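Local coordinates for protein auracyanin-B-2 (Chloroflexus aurantiacus, PDB 1QHQ) that carries electrons on a type 1 blue copper centre, probably as a soluble acceptor for the membrane-bound alternative complex III, at residues L45-Q50 against V55-V60; G64-A69 against G126-G131; F84-D89 against L94-M99. All blocks are in the same frame, centred on the assembly; numbering follows the deposited sequence.

Contact 1: residues L45-Q50 against V55-V60; sequences LDFVNQ and VQHNWV. With CU (copper (II) ion), chain B.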
loop_
_atom_site.group_PDB
_atom_site.type_symbol
_atom_site.label_atom_id
_atom_site.label_comp_id
_atom_site.label_asym_id
_atom_site.label_seq_id
_atom_site.Cartn_x
_atom_site.Cartn_y
_atom_site.Cartn_z
ATOM N N LEU A 45 -3.526 -8.806 1.417
ATOM C CA LEU A 45 -3.338 -7.799 2.458
ATOM C C LEU A 45 -4.686 -7.082 2.677
ATOM O O LEU A 45 -5.322 -6.675 1.697
ATOM C CB LEU A 45 -2.313 -6.764 1.951
ATOM C CG LEU A 45 -1.908 -5.671 2.951
ATOM C CD1 LEU A 45 -0.574 -5.070 2.590
ATOM C CD2 LEU A 45 -2.987 -4.580 3.007
ATOM N N ASP A 46 -5.154 -7.144 3.890
ATOM C CA ASP A 46 -6.436 -6.506 4.248
ATOM C C ASP A 46 -6.104 -5.175 4.978
ATOM O O ASP A 46 -5.582 -5.246 6.080
ATOM C CB ASP A 46 -7.243 -7.413 5.159
ATOM C CG ASP A 46 -7.577 -8.766 4.482
ATOM O OD1 ASP A 46 -7.724 -8.734 3.265
ATOM O OD2 ASP A 46 -7.816 -9.726 5.239
ATOM N N PHE A 47 -6.455 -4.063 4.344
ATOM C CA PHE A 47 -6.203 -2.753 5.027
ATOM C C PHE A 47 -7.538 -2.216 5.565
ATOM O O PHE A 47 -8.507 -2.052 4.821
ATOM C CB PHE A 47 -5.662 -1.793 3.966
ATOM C CG PHE A 47 -5.310 -0.416 4.507
ATOM C CD1 PHE A 47 -4.832 -0.305 5.787
ATOM C CD2 PHE A 47 -5.498 0.692 3.727
ATOM C CE1 PHE A 47 -4.557 0.963 6.335
ATOM C CE2 PHE A 47 -5.190 1.948 4.261
ATOM C CZ PHE A 47 -4.702 2.069 5.529
ATOM N N VAL A 48 -7.612 -2.162 6.888
ATOM C CA VAL A 48 -8.808 -1.633 7.560
ATOM C C VAL A 48 -8.529 -0.185 8.009
ATOM O O VAL A 48 -7.582 0.068 8.737
ATOM C CB VAL A 48 -9.096 -2.480 8.822
ATOM C CG1 VAL A 48 -10.392 -2.024 9.468
ATOM C CG2 VAL A 48 -9.196 -3.968 8.415
ATOM N N ASN A 49 -9.218 0.752 7.353
ATOM C CA ASN A 49 -9.020 2.175 7.666
ATOM C C ASN A 49 -10.037 2.657 8.706
ATOM O O ASN A 49 -11.060 3.233 8.283
ATOM C CB ASN A 49 -9.123 3.027 6.409
ATOM C CG ASN A 49 -8.809 4.546 6.761
ATOM O OD1 ASN A 49 -8.316 4.751 7.819
ATOM N ND2 ASN A 49 -9.145 5.372 5.821
ATOM N N GLN A 50 -9.815 2.414 9.970
ATOM C CA GLN A 50 -10.661 3.012 11.025
ATOM C C GLN A 50 -9.807 4.080 11.746
ATOM O O GLN A 50 -8.729 3.804 12.227
ATOM C CB GLN A 50 -11.079 1.952 12.030
ATOM C CG GLN A 50 -12.180 1.033 11.467
ATOM C CD GLN A 50 -12.415 -0.152 12.381
ATOM O OE1 GLN A 50 -12.049 -0.134 13.561
ATOM N NE2 GLN A 50 -13.025 -1.197 11.829
ATOM N N VAL A 55 -10.262 10.681 7.852
ATOM C CA VAL A 55 -9.340 10.800 6.740
ATOM C C VAL A 55 -9.174 9.528 5.908
ATOM O O VAL A 55 -9.360 8.415 6.400
ATOM C CB VAL A 55 -7.963 11.328 7.207
ATOM C CG1 VAL A 55 -7.145 10.216 7.852
ATOM C CG2 VAL A 55 -7.234 11.989 6.051
ATOM N N GLN A 56 -8.939 9.702 4.644
ATOM C CA GLN A 56 -8.685 8.649 3.680
ATOM C C GLN A 56 -7.257 8.125 3.721
ATOM O O GLN A 56 -6.325 8.862 3.973
ATOM C CB GLN A 56 -8.956 9.173 2.270
ATOM C CG GLN A 56 -10.446 9.464 2.050
ATOM C CD GLN A 56 -10.627 10.375 0.846
ATOM O OE1 GLN A 56 -10.232 11.559 0.925
ATOM N NE2 GLN A 56 -11.137 9.863 -0.233
ATOM N N HIS A 57 -7.112 6.835 3.334
ATOM C CA HIS A 57 -5.802 6.201 3.324
ATOM C C HIS A 57 -5.812 4.977 2.374
ATOM O O HIS A 57 -6.830 4.358 2.150
ATOM C CB HIS A 57 -5.458 5.610 4.683
ATOM C CG HIS A 57 -5.233 6.521 5.844
ATOM N ND1 HIS A 57 -4.244 7.493 5.832
ATOM C CD2 HIS A 57 -5.733 6.496 7.087
ATOM C CE1 HIS A 57 -4.206 8.069 7.017
ATOM N NE2 HIS A 57 -5.104 7.500 7.809
ATOM N N ASN A 58 -4.596 4.714 1.866
ATOM C CA ASN A 58 -4.456 3.465 1.069
ATOM C C ASN A 58 -3.140 2.828 1.546
ATOM O O ASN A 58 -2.479 3.271 2.431
ATOM C CB ASN A 58 -4.507 3.647 -0.393
ATOM C CG ASN A 58 -3.354 4.355 -1.042
ATOM O OD1 ASN A 58 -2.523 4.904 -0.296
ATOM N ND2 ASN A 58 -3.269 4.374 -2.359
ATOM N N TRP A 59 -2.900 1.619 1.007
ATOM C CA TRP A 59 -1.645 0.887 1.268
ATOM C C TRP A 59 -1.017 0.591 -0.087
ATOM O O TRP A 59 -1.681 -0.011 -0.981
ATOM C CB TRP A 59 -1.915 -0.378 2.040
ATOM C CG TRP A 59 -0.687 -1.199 2.369
ATOM C CD1 TRP A 59 0.043 -1.084 3.508
ATOM C CD2 TRP A 59 -0.092 -2.240 1.591
ATOM N NE1 TRP A 59 1.088 -2.020 3.496
ATOM C CE2 TRP A 59 1.014 -2.688 2.298
ATOM C CE3 TRP A 59 -0.411 -2.800 0.346
ATOM C CZ2 TRP A 59 1.806 -3.767 1.846
ATOM C CZ3 TRP A 59 0.403 -3.848 -0.134
ATOM C CH2 TRP A 59 1.501 -4.278 0.603
ATOM N N VAL A 60 0.210 1.035 -0.270
ATOM C CA VAL A 60 0.908 0.935 -1.543
ATOM C C VAL A 60 2.315 0.367 -1.345
ATOM O O VAL A 60 3.127 0.936 -0.669
ATOM C CB VAL A 60 1.075 2.292 -2.267
ATOM C CG1 VAL A 60 1.728 2.093 -3.643
ATOM C CG2 VAL A 60 -0.295 2.937 -2.450
HETATM CU CU CU B . -2.944 7.956 4.358
#
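The Trp-59 indole has Leu-45 over one face, the Phe-47 ring carries Trp-59 CB over one of its own, and the His-57 imidazole meets Asn-49 at its edge. Leu-45 CG lies over the centre of the indole, 4.1 Å from Trp-59 CD2; the placement of Leu-45 CD1 is doubtful. Phe-47 CD2 is 4.1 Å from Trp-59 CB, while His-57 O sits near the plane of the phenyl ring at its edge, 3.6 Å from Phe-47 CE2. Having CG anti to the backbone N (chi1 -178°), Phe-47 stretches from strand 42-49 across the backbone of His-57 and Asn-58, and its CZ comes within 3.7 Å of His-57 CB. Asn-49 works with both ends of its amide. Its OD1 lies in the plane of the imidazole, 3.2 Å from His-57 CD2, with amide and ring turned 55° against each other. Its ND2 donates to Val-55 O at 3.1 Å and 160°, an almost straight bond lying in the carbonyl plane on a lone pair. Asn-51 ND2 reaches both Asn-49 OD1 and Val-55 O, and Asn-49 ND2 is also bonded to Leu-100 O. On another side of the same imidazole, His-57 ND1 binds copper at 2.0 Å, beside Cys-122 and His-127. As in azurin and plastocyanin, the asparagine after this histidine turns to the loop beyond the copper cysteine: Asn-58 OD1 accepts from Thr-123 N. Phe-47 thus packs against the backbone and CB of the copper histidine, while the oxygen beside its CD2 edge, a carbon probably made more positive by the metal, is likely to help fix the ring's rotation.

Contact 2: residues G64-A69 against G126-G131; sequences GGDDVA and GHYLAG. With CU (copper (II) ion), chain B; SO4 (sulfate ion), chain E.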
loop_
_atom_site.group_PDB
_atom_site.type_symbol
_atom_site.label_atom_id
_atom_site.label_comp_id
_atom_site.label_asym_id
_atom_site.label_seq_id
_atom_site.Cartn_x
_atom_site.Cartn_y
_atom_site.Cartn_z
ATOM N N GLY A 64 11.157 -0.712 -4.047
ATOM C CA GLY A 64 12.349 0.028 -3.659
ATOM C C GLY A 64 12.169 0.785 -2.352
ATOM O O GLY A 64 11.315 0.486 -1.526
ATOM N N GLY A 65 13.021 1.794 -2.179
ATOM C CA GLY A 65 13.092 2.627 -1.023
ATOM C C GLY A 65 12.462 4.014 -1.284
ATOM O O GLY A 65 11.563 4.141 -2.088
ATOM N N ASP A 66 13.029 5.011 -0.607
ATOM C CA ASP A 66 12.437 6.345 -0.602
ATOM C C ASP A 66 12.438 7.035 -1.928
ATOM O O ASP A 66 11.450 7.732 -2.257
ATOM C CB ASP A 66 13.017 7.215 0.499
ATOM C CG ASP A 66 12.426 6.866 1.862
ATOM O OD1 ASP A 66 11.192 7.099 2.055
ATOM O OD2 ASP A 66 13.156 6.265 2.661
ATOM N N ASP A 67 13.426 6.815 -2.789
ATOM C CA ASP A 67 13.448 7.420 -4.111
ATOM C C ASP A 67 12.357 6.881 -5.002
ATOM O O ASP A 67 11.627 7.601 -5.676
ATOM C CB ASP A 67 14.822 7.205 -4.778
ATOM C CG ASP A 67 15.884 8.111 -4.169
ATOM O OD1 ASP A 67 15.543 8.968 -3.326
ATOM O OD2 ASP A 67 17.066 7.946 -4.545
ATOM N N VAL A 68 12.190 5.546 -4.950
ATOM C CA VAL A 68 11.097 4.921 -5.728
ATOM C C VAL A 68 9.746 5.313 -5.139
ATOM O O VAL A 68 8.798 5.653 -5.876
ATOM C CB VAL A 68 11.316 3.399 -5.721
ATOM C CG1 VAL A 68 10.112 2.611 -6.146
ATOM C CG2 VAL A 68 12.512 3.080 -6.657
ATOM N N ALA A 69 9.662 5.376 -3.828
ATOM C CA ALA A 69 8.424 5.740 -3.141
ATOM C C ALA A 69 7.978 7.137 -3.530
ATOM O O ALA A 69 6.790 7.402 -3.674
ATOM C CB ALA A 69 8.553 5.604 -1.634
ATOM N N GLY A 126 0.149 14.301 0.790
ATOM C CA GLY A 126 0.736 14.656 2.045
ATOM C C GLY A 126 1.088 13.583 3.016
ATOM O O GLY A 126 1.910 13.766 3.929
ATOM N N HIS A 127 0.425 12.396 2.960
ATOM C CA HIS A 127 0.640 11.395 3.980
ATOM C C HIS A 127 2.025 10.766 3.942
ATOM O O HIS A 127 2.620 10.579 4.998
ATOM C CB HIS A 127 -0.462 10.305 3.804
ATOM C CG HIS A 127 -1.800 10.845 4.223
ATOM N ND1 HIS A 127 -2.871 9.981 4.503
ATOM C CD2 HIS A 127 -2.273 12.079 4.454
ATOM C CE1 HIS A 127 -3.922 10.708 4.903
ATOM N NE2 HIS A 127 -3.573 11.943 4.883
ATOM N N TYR A 128 2.527 10.511 2.737
ATOM C CA TYR A 128 3.885 9.936 2.611
ATOM C C TYR A 128 4.941 10.890 3.149
ATOM O O TYR A 128 5.679 10.541 4.076
ATOM C CB TYR A 128 4.142 9.572 1.149
ATOM C CG TYR A 128 5.596 9.185 0.895
ATOM C CD1 TYR A 128 6.206 8.209 1.653
ATOM C CD2 TYR A 128 6.360 9.929 0.005
ATOM C CE1 TYR A 128 7.558 7.935 1.518
ATOM C CE2 TYR A 128 7.721 9.666 -0.143
ATOM C CZ TYR A 128 8.285 8.645 0.575
ATOM O OH TYR A 128 9.648 8.404 0.467
ATOM N N LEU A 129 4.774 12.188 2.826
ATOM C CA LEU A 129 5.714 13.184 3.403
ATOM C C LEU A 129 5.519 13.357 4.878
ATOM O O LEU A 129 6.506 13.605 5.623
ATOM C CB LEU A 129 5.547 14.532 2.698
ATOM C CG LEU A 129 5.909 14.582 1.218
ATOM C CD1 LEU A 129 5.635 15.984 0.665
ATOM C CD2 LEU A 129 7.356 14.191 0.991
ATOM N N ALA A 130 4.322 13.113 5.418
ATOM C CA ALA A 130 4.090 13.176 6.828
ATOM C C ALA A 130 4.603 11.987 7.601
ATOM O O ALA A 130 4.474 11.938 8.827
ATOM C CB ALA A 130 2.645 13.485 7.166
ATOM N N GLY A 131 5.125 10.964 6.886
ATOM C CA GLY A 131 5.696 9.804 7.508
ATOM C C GLY A 131 4.860 8.520 7.402
ATOM O O GLY A 131 5.174 7.567 8.157
HETATM CU CU CU B . -2.944 7.956 4.358
HETATM S S SO4 E . 15.538 3.496 -3.961
HETATM O O1 SO4 E . 14.274 4.279 -3.906
HETATM O O2 SO4 E . 16.330 3.889 -5.181
HETATM O O3 SO4 E . 15.222 2.021 -4.081
HETATM O O4 SO4 E . 16.345 3.738 -2.727
#
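Tyr-128 reaches from the copper-binding loop to the first turn of helix 66-77 and ends between Asp-66 and Ala-69; these three side chains make the contact. Its CG stands anti to the backbone N (chi1 171°), which carries the ring away from the loop and brings the hydroxyl to the helix. There Tyr-128 OH donates to Asp-66 OD1 over 2.6 Å, a short bond. The hydroxyl uses the anti lone pair of OD1, the one facing away from the other carboxylate oxygen, and OD1 lies at the edge of the phenol, near its plane. Carboxylate and ring are nearly coplanar, 24° apart. Lys-133 NZ forms a salt bridge with the same oxygen, so OD1 is held by a phenol and an ammonium group, and the negative charge is probably well stabilised. Ala-69, one turn further along the helix, sets its CB 3.8 Å from Tyr-128 CZ; its methyl and the tyrosine ring both also pack on Ile-121 of strand 116-121. A phenylalanine in place of Tyr-128 would probably leave Asp-66 OD1 without its phenol donor and the ring without its polar tie to the helix. The helix start also binds a sulfate, probably from the crystallisation liquor: Gly-65 N, at the N-cap position, donates to SO4 O3 at 2.9 Å and Val-68 N to SO4 O1 at 2.7 Å, the usual way a helix N-terminus holds an anion. The type I turn from Tyr-128 to Gly-131 follows His-127, whose ND1 binds copper at 2.0 Å. The turn belongs to the ligand loop typical of cupredoxins, which runs from Cys-122 through His-127 to Met-132 and is here tied by Tyr-128 to the helix after strand 60-62.

Contact 3: residues F84-D89 against L94-M99; sequences FVPPPD and LAWTAM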
loop_
_atom_site.group_PDB
_atom_site.type_symbol
_atom_site.label_atom_id
_atom_site.label_comp_id
_atom_site.label_asym_id
_atom_site.label_seq_id
_atom_site.Cartn_x
_atom_site.Cartn_y
_atom_site.Cartn_z
ATOM N N PHE A 84 -6.327 9.524 -5.767
ATOM C CA PHE A 84 -4.924 9.571 -5.424
ATOM C C PHE A 84 -4.303 8.195 -5.225
ATOM O O PHE A 84 -3.312 8.066 -4.479
ATOM C CB PHE A 84 -4.678 10.494 -4.227
ATOM C CG PHE A 84 -5.187 11.915 -4.440
ATOM C CD1 PHE A 84 -4.528 12.784 -5.274
ATOM C CD2 PHE A 84 -6.340 12.330 -3.795
ATOM C CE1 PHE A 84 -5.001 14.077 -5.475
ATOM C CE2 PHE A 84 -6.822 13.618 -3.984
ATOM C CZ PHE A 84 -6.128 14.494 -4.795
ATOM N N VAL A 85 -4.863 7.173 -5.860
ATOM C CA VAL A 85 -4.152 5.872 -5.909
ATOM C C VAL A 85 -3.129 6.022 -7.042
ATOM O O VAL A 85 -3.289 6.897 -7.903
ATOM C CB VAL A 85 -5.086 4.706 -6.269
ATOM C CG1 VAL A 85 -6.076 4.438 -5.138
ATOM C CG2 VAL A 85 -5.818 4.971 -7.580
ATOM N N PRO A 86 -2.094 5.217 -7.049
ATOM C CA PRO A 86 -1.200 5.176 -8.214
ATOM C C PRO A 86 -2.019 4.853 -9.443
ATOM O O PRO A 86 -2.938 4.027 -9.394
ATOM C CB PRO A 86 -0.264 3.995 -7.879
ATOM C CG PRO A 86 -0.310 3.893 -6.398
ATOM C CD PRO A 86 -1.760 4.212 -6.023
ATOM N N PRO A 87 -1.766 5.515 -10.564
ATOM C CA PRO A 87 -2.361 5.168 -11.829
ATOM C C PRO A 87 -1.979 3.740 -12.210
ATOM O O PRO A 87 -0.916 3.250 -11.799
ATOM C CB PRO A 87 -1.720 6.153 -12.816
ATOM C CG PRO A 87 -1.398 7.342 -11.953
ATOM C CD PRO A 87 -0.896 6.722 -10.653
ATOM N N PRO A 88 -2.830 3.085 -12.965
ATOM C CA PRO A 88 -2.539 1.724 -13.424
ATOM C C PRO A 88 -1.217 1.758 -14.185
ATOM O O PRO A 88 -0.873 2.796 -14.765
ATOM C CB PRO A 88 -3.692 1.377 -14.328
ATOM C CG PRO A 88 -4.707 2.427 -14.189
ATOM C CD PRO A 88 -4.104 3.597 -13.483
ATOM N N ASP A 89 -0.368 0.757 -14.004
ATOM C CA ASP A 89 0.898 0.692 -14.712
ATOM C C ASP A 89 1.956 1.641 -14.195
ATOM O O ASP A 89 3.012 1.788 -14.858
ATOM C CB ASP A 89 0.697 0.918 -16.223
ATOM C CG ASP A 89 -0.191 -0.145 -16.851
ATOM O OD1 ASP A 89 -0.159 -1.301 -16.392
ATOM O OD2 ASP A 89 -0.992 0.230 -17.741
ATOM N N LEU A 94 4.225 -2.186 -6.874
ATOM C CA LEU A 94 3.987 -3.609 -6.863
ATOM C C LEU A 94 2.539 -3.990 -6.575
ATOM O O LEU A 94 2.018 -4.944 -7.144
ATOM C CB LEU A 94 4.896 -4.309 -5.849
ATOM C CG LEU A 94 6.399 -4.196 -6.089
ATOM C CD1 LEU A 94 7.180 -4.898 -4.998
ATOM C CD2 LEU A 94 6.753 -4.784 -7.452
ATOM N N ALA A 95 1.906 -3.266 -5.660
ATOM C CA ALA A 95 0.540 -3.545 -5.265
ATOM C C ALA A 95 -0.030 -2.358 -4.469
ATOM O O ALA A 95 0.686 -1.701 -3.720
ATOM C CB ALA A 95 0.527 -4.766 -4.282
ATOM N N TRP A 96 -1.341 -2.156 -4.607
ATOM C CA TRP A 96 -1.987 -1.145 -3.767
ATOM C C TRP A 96 -3.456 -1.533 -3.543
ATOM O O TRP A 96 -4.064 -2.186 -4.392
ATOM C CB TRP A 96 -1.894 0.256 -4.317
ATOM C CG TRP A 96 -2.514 0.492 -5.647
ATOM C CD1 TRP A 96 -3.801 0.903 -5.897
ATOM C CD2 TRP A 96 -1.868 0.427 -6.932
ATOM N NE1 TRP A 96 -4.012 0.982 -7.252
ATOM C CE2 TRP A 96 -2.821 0.796 -7.905
ATOM C CE3 TRP A 96 -0.566 0.138 -7.338
ATOM C CZ2 TRP A 96 -2.508 0.882 -9.252
ATOM C CZ3 TRP A 96 -0.244 0.234 -8.679
ATOM C CH2 TRP A 96 -1.220 0.569 -9.635
ATOM N N THR A 97 -3.985 -1.055 -2.424
ATOM C CA THR A 97 -5.431 -1.126 -2.196
ATOM C C THR A 97 -6.049 0.156 -2.824
ATOM O O THR A 97 -5.332 1.139 -2.994
ATOM C CB THR A 97 -5.808 -1.113 -0.723
ATOM O OG1 THR A 97 -5.426 0.161 -0.130
ATOM C CG2 THR A 97 -5.104 -2.169 0.103
ATOM N N ALA A 98 -7.349 0.120 -2.975
ATOM C CA ALA A 98 -8.102 1.345 -3.261
ATOM C C ALA A 98 -7.854 2.335 -2.106
ATOM O O ALA A 98 -7.425 2.019 -1.018
ATOM C CB ALA A 98 -9.583 0.991 -3.298
ATOM N N MET A 99 -8.248 3.584 -2.415
ATOM C CA MET A 99 -8.182 4.636 -1.384
ATOM C C MET A 99 -9.468 4.549 -0.548
ATOM O O MET A 99 -10.551 4.541 -1.138
ATOM C CB MET A 99 -8.089 5.982 -2.113
ATOM C CG MET A 99 -7.882 7.146 -1.132
ATOM S SD MET A 99 -6.332 7.035 -0.247
ATOM C CE MET A 99 -5.142 7.310 -1.525
#
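A proline-rich segment covers Trp-96 at the end of strand 93-96, with Pro-86 lying flat over one face of the indole. Pro-86 CB stands 3.7 Å from the centroid of the six-membered ring and only 6° off its normal, a CH-pi contact; farther along, Pro-86 CD lies 3.8 Å from Trp-96 CG, so the pyrrolidine spans both rings of the indole. Pro-86 O stands above the same face, 3.2 Å from Trp-96 CZ2; only farther on does the chain reach the rim, with Pro-88 CA at the edge near the ring plane. Pro-86 to Pro-88 follow this path in a polyproline II conformation. Trp-96 NE1 hydrogen-bonds to Ala-4 O of the N-terminal segment. In the cupredoxin sandwich, strand 93-96 pairs with strand 60-62 through a classic beta bulge, Leu-94 and Ala-95 both facing Leu-61; beyond it the chain leaves the sheet and runs back toward copper. There Val-85 CG1 fits against Met-99, 3.9 Å from its CB. Met-99 is bent at chi2 and chi3 (64° and 68°), which folds its end back until CE lies 3.6 Å from Phe-84 O. That carbonyl is hydrogen-bonded to Thr-123 OG1, next to the copper ligand Cys-122.

In the fold
Contacts 1 and 2 meet at the type 1 copper site: each supplies one histidine, and His-57 ND1 and His-127 ND1 are 3.1 Å apart, both bound to the metal, with Cys-122 and Met-132 completing the site. The tyrosine end of contact 2 reaches away from copper, so the two contact centres are about 16 Å apart. Contact 3 binds no metal but adjoins contact 1, its centre about 12 Å away: Trp-59 O probably accepts a hydrogen bond from Thr-97 N at 2.9 Å, and Met-99 SD packs 3.4 Å from His-57 C; the nearest atom of the Met-99 side chain is about 6 Å from copper. Contacts 2 and 3 stay about 6 Å apart at their nearest atoms.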